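Local coordinates for protein glucanase (Clostridium thermocellum, PDB 5GXX) that probably hydrolyses internal beta-1,4-glucosidic bonds of cellulose as a family 9 endoglucanase of the clostridial cellulosome, at residues M148-A153 with S205-L210. The protein carries 1 engineered substitution. Sequence-based numbering, arbitrary orientation.
Sequences MAAALA and STWLYL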
ATOM      1  N   MET A 148     -29.219  36.101 -14.163  1.00 16.12           N
ATOM      2  CA  MET A 148     -29.513  36.372 -12.756  1.00 16.06           C
ATOM      3  C   MET A 148     -30.479  37.556 -12.664  1.00 16.28           C
ATOM      4  O   MET A 148     -31.417  37.538 -11.866  1.00 16.14           O
ATOM      5  CB  MET A 148     -28.230  36.633 -11.954  1.00 15.68           C
ATOM      6  CG  MET A 148     -27.288  35.431 -11.878  1.00 16.06           C
ATOM      7  SD  MET A 148     -25.617  35.844 -11.293  1.00 16.93           S
ATOM      8  CE  MET A 148     -25.947  36.450  -9.630  1.00 19.70           C
ATOM      9  N   ALA A 149     -30.278  38.561 -13.516  1.00 14.53           N
ATOM     10  CA  ALA A 149     -31.177  39.712 -13.554  1.00 16.44           C
ATOM     11  C   ALA A 149     -32.600  39.306 -13.933  1.00 14.54           C
ATOM     12  O   ALA A 149     -33.557  39.762 -13.312  1.00 15.73           O
ATOM     13  CB  ALA A 149     -30.681  40.748 -14.544  1.00 15.28           C
ATOM     14  N   ALA A 150     -32.722  38.461 -14.959  1.00 16.21           N
ATOM     15  CA  ALA A 150     -34.021  38.028 -15.452  1.00 14.32           C
ATOM     16  C   ALA A 150     -34.786  37.274 -14.369  1.00 14.38           C
ATOM     17  O   ALA A 150     -35.981  37.507 -14.162  1.00 14.13           O
ATOM     18  CB  ALA A 150     -33.841  37.140 -16.682  1.00 13.09           C
ATOM     19  N   ALA A 151     -34.088  36.375 -13.677  1.00 14.14           N
ATOM     20  CA  ALA A 151     -34.700  35.574 -12.614  1.00 14.82           C
ATOM     21  C   ALA A 151     -35.244  36.474 -11.518  1.00 15.03           C
ATOM     22  O   ALA A 151     -36.368  36.308 -11.037  1.00 14.09           O
ATOM     23  CB  ALA A 151     -33.688  34.601 -12.041  1.00 15.26           C
ATOM     24  N   LEU A 152     -34.438  37.468 -11.159  1.00 15.84           N
ATOM     25  CA  LEU A 152     -34.874  38.420 -10.143  1.00 15.36           C
ATOM     26  C   LEU A 152     -35.982  39.361 -10.618  1.00 16.47           C
ATOM     27  O   LEU A 152     -36.851  39.763  -9.834  1.00 16.14           O
ATOM     28  CB  LEU A 152     -33.669  39.187  -9.587  1.00 15.04           C
ATOM     29  CG  LEU A 152     -32.741  38.318  -8.729  1.00 17.83           C
ATOM     30  CD1 LEU A 152     -31.348  38.936  -8.622  1.00 19.17           C
ATOM     31  CD2 LEU A 152     -33.325  38.049  -7.339  1.00 16.44           C
ATOM     32  N   ALA A 153     -36.000  39.669 -11.907  1.00 16.81           N
ATOM     33  CA  ALA A 153     -37.060  40.513 -12.450  1.00 18.40           C
ATOM     34  C   ALA A 153     -38.403  39.792 -12.384  1.00 17.54           C
ATOM     35  O   ALA A 153     -39.361  40.286 -11.797  1.00 18.50           O
ATOM     36  CB  ALA A 153     -36.737  40.940 -13.870  1.00 16.52           C
ATOM     37  N   SER A 205     -34.146  42.271 -20.136  1.00 17.73           N
ATOM     38  CA  SER A 205     -34.826  43.540 -20.408  1.00 19.59           C
ATOM     39  C   SER A 205     -36.331  43.342 -20.614  1.00 19.93           C
ATOM     40  O   SER A 205     -37.128  44.177 -20.182  1.00 20.34           O
ATOM     41  CB  SER A 205     -34.184  44.321 -21.573  1.00 19.00           C
ATOM     42  OG  SER A 205     -34.158  43.577 -22.782  1.00 20.41           O
ATOM     43  N   THR A 206     -36.723  42.232 -21.248  1.00 19.39           N
ATOM     44  CA  THR A 206     -38.135  41.933 -21.473  1.00 19.32           C
ATOM     45  C   THR A 206     -38.849  41.744 -20.140  1.00 18.94           C
ATOM     46  O   THR A 206     -39.908  42.327 -19.917  1.00 19.73           O
ATOM     47  CB  THR A 206     -38.302  40.684 -22.374  1.00 19.33           C
ATOM     48  OG1 THR A 206     -37.740  40.978 -23.656  1.00 20.31           O
ATOM     49  CG2 THR A 206     -39.767  40.284 -22.530  1.00 21.51           C
ATOM     50  N   TRP A 207     -38.270  40.935 -19.256  1.00 18.63           N
ATOM     51  CA  TRP A 207     -38.824  40.770 -17.916  1.00 18.08           C
ATOM     52  C   TRP A 207     -38.850  42.068 -17.102  1.00 18.97           C
ATOM     53  O   TRP A 207     -39.789  42.285 -16.338  1.00 19.07           O
ATOM     54  CB  TRP A 207     -38.110  39.651 -17.140  1.00 17.70           C
ATOM     55  CG  TRP A 207     -38.644  38.283 -17.516  1.00 18.32           C
ATOM     56  CD1 TRP A 207     -37.960  37.271 -18.132  1.00 18.76           C
ATOM     57  CD2 TRP A 207     -39.979  37.802 -17.308  1.00 17.46           C
ATOM     58  NE1 TRP A 207     -38.788  36.183 -18.313  1.00 17.76           N
ATOM     59  CE2 TRP A 207     -40.034  36.483 -17.826  1.00 17.63           C
ATOM     60  CE3 TRP A 207     -41.137  38.352 -16.741  1.00 19.05           C
ATOM     61  CZ2 TRP A 207     -41.198  35.708 -17.795  1.00 18.83           C
ATOM     62  CZ3 TRP A 207     -42.298  37.577 -16.708  1.00 18.51           C
ATOM     63  CH2 TRP A 207     -42.314  36.267 -17.230  1.00 20.33           C
ATOM     64  N   LEU A 208     -37.826  42.910 -17.252  1.00 18.97           N
ATOM     65  CA  LEU A 208     -37.837  44.234 -16.622  1.00 18.78           C
ATOM     66  C   LEU A 208     -38.942  45.149 -17.158  1.00 20.73           C
ATOM     67  O   LEU A 208     -39.549  45.898 -16.383  1.00 20.44           O
ATOM     68  CB  LEU A 208     -36.455  44.895 -16.691  1.00 19.38           C
ATOM     69  CG  LEU A 208     -35.429  44.351 -15.693  1.00 20.19           C
ATOM     70  CD1 LEU A 208     -33.998  44.705 -16.059  1.00 21.47           C
ATOM     71  CD2 LEU A 208     -35.756  44.723 -14.239  1.00 20.57           C
ATOM     72  N   TYR A 209     -39.230  45.075 -18.454  1.00 19.54           N
ATOM     73  CA  TYR A 209     -40.381  45.765 -19.005  1.00 20.70           C
ATOM     74  C   TYR A 209     -41.660  45.254 -18.360  1.00 21.07           C
ATOM     75  O   TYR A 209     -42.514  46.032 -17.923  1.00 22.11           O
ATOM     76  CB  TYR A 209     -40.477  45.578 -20.521  1.00 20.72           C
ATOM     77  CG  TYR A 209     -41.573  46.422 -21.148  1.00 22.11           C
ATOM     78  CD1 TYR A 209     -41.589  47.792 -20.933  1.00 19.23           C
ATOM     79  CD2 TYR A 209     -42.600  45.865 -21.925  1.00 24.13           C
ATOM     80  CE1 TYR A 209     -42.575  48.604 -21.485  1.00 25.76           C
ATOM     81  CE2 TYR A 209     -43.605  46.677 -22.471  1.00 26.82           C
ATOM     82  CZ  TYR A 209     -43.582  48.042 -22.247  1.00 28.26           C
ATOM     83  OH  TYR A 209     -44.535  48.892 -22.778  1.00 35.19           O
ATOM     84  N   LEU A 210     -41.789  43.931 -18.294  1.00 20.43           N
ATOM     85  CA  LEU A 210     -42.996  43.363 -17.717  1.00 19.71           C
ATOM     86  C   LEU A 210     -43.094  43.668 -16.219  1.00 20.33           C
ATOM     87  O   LEU A 210     -44.191  43.701 -15.662  1.00 20.68           O
ATOM     88  CB  LEU A 210     -43.082  41.857 -18.005  1.00 19.99           C
ATOM     89  CG  LEU A 210     -43.277  41.381 -19.447  1.00 20.85           C
ATOM     90  CD1 LEU A 210     -43.328  39.846 -19.430  1.00 19.35           C
ATOM     91  CD2 LEU A 210     -44.538  41.969 -20.064  1.00 22.36           C
TER
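Trp207 and Leu208 both carry CG anti to their carbonyl carbon (chi1 -81° and -76°), and the two side chains diverge around the methyl group of Ala153. This methyl points at the other helix and enters the fork between them: Ala153 CB meets Trp207 CB at 3.8 Å and, on the other flank, Leu208 CD2 at 3.9 Å. The touching part of Trp207 at Ala153 is thus the root of the side chain, whereas Leu208 reaches over with one methyl branch, its CA-CB bond not being aimed at the partner helix. One turn earlier, Ala150 lies more loosely beside the indole, with Ala150 CB 4.4 Å from Trp207 CD1 at the five-membered ring. Ala150 O is 4.2 Å from Trp207 CB.

With Ala150 and Ala153 on the contact side, the two segments run close and nearly parallel, with axes 8.4 Å apart at an angle of 21°. The CA atoms of Ala153 and Leu208 are 5.6 Å apart. All four touching residues are buried, and the side-chain contacts between them are apolar. Further out, the indole makes edge-to-face contacts with Trp70, Tyr73 and Trp203, which probably limit its rotation, while Leu208 packs on Phe172 of helix 162-178 and Tyr217 of helix 215-224. Ala151, turned away from segment 205-210, packs against helices 58-75 and 85-101. Helices 142-158 and 198-212, with helix 162-178 between them in the chain, run the same way side by side, consistent with neighbouring helices of one layer in the (alpha/alpha)6 barrel that forms the catalytic domain of family 9 glycoside hydrolases.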